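Local coordinates for protein CPI (Ascaris lumbricoides, PDB 4IT7) that probably inhibits cysteine-type endopeptidases, as a roundworm member of the cystatin family, at residues S68-K71 with N72-S75. Residues are numbered along the deposited sequence; the frame is centred on the assembly and turned at random.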
# COMPACT_ATOMS: atom_id res chain seq x y z
N SER A 68 -5.34 -16.60 0.96
CA SER A 68 -5.00 -17.82 1.69
C SER A 68 -3.51 -18.18 1.62
O SER A 68 -3.08 -19.25 2.02
CB SER A 68 -5.86 -18.97 1.19
OG SER A 68 -5.39 -19.35 -0.07
N CYS A 69 -2.72 -17.25 1.13
CA CYS A 69 -1.31 -17.41 1.07
C CYS A 69 -0.74 -17.13 2.45
O CYS A 69 -0.85 -16.05 2.95
CB CYS A 69 -0.74 -16.48 0.01
SG CYS A 69 -1.05 -17.00 -1.68
N ARG A 70 -0.17 -18.15 3.06
CA ARG A 70 0.38 -18.00 4.37
C ARG A 70 1.70 -17.34 4.22
O ARG A 70 2.40 -17.59 3.29
CB ARG A 70 0.48 -19.35 5.08
CG ARG A 70 0.89 -19.24 6.53
CD ARG A 70 0.74 -20.49 7.38
NE ARG A 70 1.51 -21.63 6.89
CZ ARG A 70 1.00 -22.64 6.19
NH1 ARG A 70 -0.28 -22.67 5.91
NH2 ARG A 70 1.77 -23.61 5.78
N LYS A 71 2.02 -16.45 5.15
CA LYS A 71 3.31 -15.79 5.20
C LYS A 71 4.43 -16.77 5.52
O LYS A 71 5.57 -16.52 5.26
CB LYS A 71 3.30 -14.64 6.22
CG LYS A 71 2.75 -13.33 5.70
CD LYS A 71 2.92 -12.18 6.66
CE LYS A 71 1.77 -11.24 6.60
NZ LYS A 71 1.68 -10.43 7.81
N ASN A 72 4.08 -17.90 6.12
CA ASN A 72 5.06 -18.90 6.48
C ASN A 72 5.37 -19.84 5.36
O ASN A 72 5.76 -20.94 5.59
CB ASN A 72 4.60 -19.67 7.71
CG ASN A 72 4.86 -18.91 8.97
OD1 ASN A 72 5.70 -18.02 8.98
ND2 ASN A 72 4.16 -19.21 10.02
N GLU A 73 5.18 -19.39 4.15
CA GLU A 73 5.31 -20.25 3.00
C GLU A 73 6.01 -19.61 1.83
O GLU A 73 6.75 -18.68 1.95
CB GLU A 73 3.96 -20.68 2.52
CG GLU A 73 3.54 -22.02 3.03
CD GLU A 73 2.21 -22.48 2.45
OE1 GLU A 73 1.24 -22.52 3.19
OE2 GLU A 73 2.16 -22.80 1.27
N THR A 74 5.75 -20.20 0.68
CA THR A 74 6.18 -19.69 -0.58
C THR A 74 5.20 -20.16 -1.63
O THR A 74 5.38 -21.20 -2.23
CB THR A 74 7.57 -20.18 -0.94
OG1 THR A 74 8.50 -19.50 -0.13
CG2 THR A 74 7.85 -19.90 -2.38
N SER A 75 4.17 -19.37 -1.82
CA SER A 75 3.06 -19.69 -2.69
C SER A 75 3.43 -19.80 -4.15
O SER A 75 4.26 -19.08 -4.65
CB SER A 75 1.99 -18.62 -2.54
OG SER A 75 2.47 -17.60 -1.73
O HOH W 1 6.00 -15.45 2.87
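Arg-70 and Glu-73, the first and last residues of a type I beta turn, pair over the face of the arginine's guanidinium group. Glu-73 OE1 lies above that face, 2.9 Å from Arg-70 NH2, with the carboxylate plane turned 50° from the guanidinium. With the oxygen placed above the group, the N-H bonds are directed elsewhere, and the salt bridge is purely electrostatic. The arginine starts with CG opposite the backbone N (chi1 -173°) and folds about the CG-CD bond (chi3 59°), which swings the guanidinium round to the end of the Glu-73 side chain. From another direction Asn-72 meets the guanidinium at its edge, its CB 3.7 Å from Arg-70 NE. The turn's own backbone bond, Glu-73 N to Arg-70 O, is weak at 3.4 Å. Beyond it, Ser-75 CB rests 3.6 Å from Cys-69 SG, the sulfur that forms the disulfide with Cys-79. Lys-71 leads away from the turn, its NZ hydrogen-bonded to the carbonyl oxygens of Asp-36 and Asn-31. The chain thus leaves strand 56-70 of the cystatin sheet through an exposed turn, where the ion pair by itself would do little to fix the guanidinium's rotation.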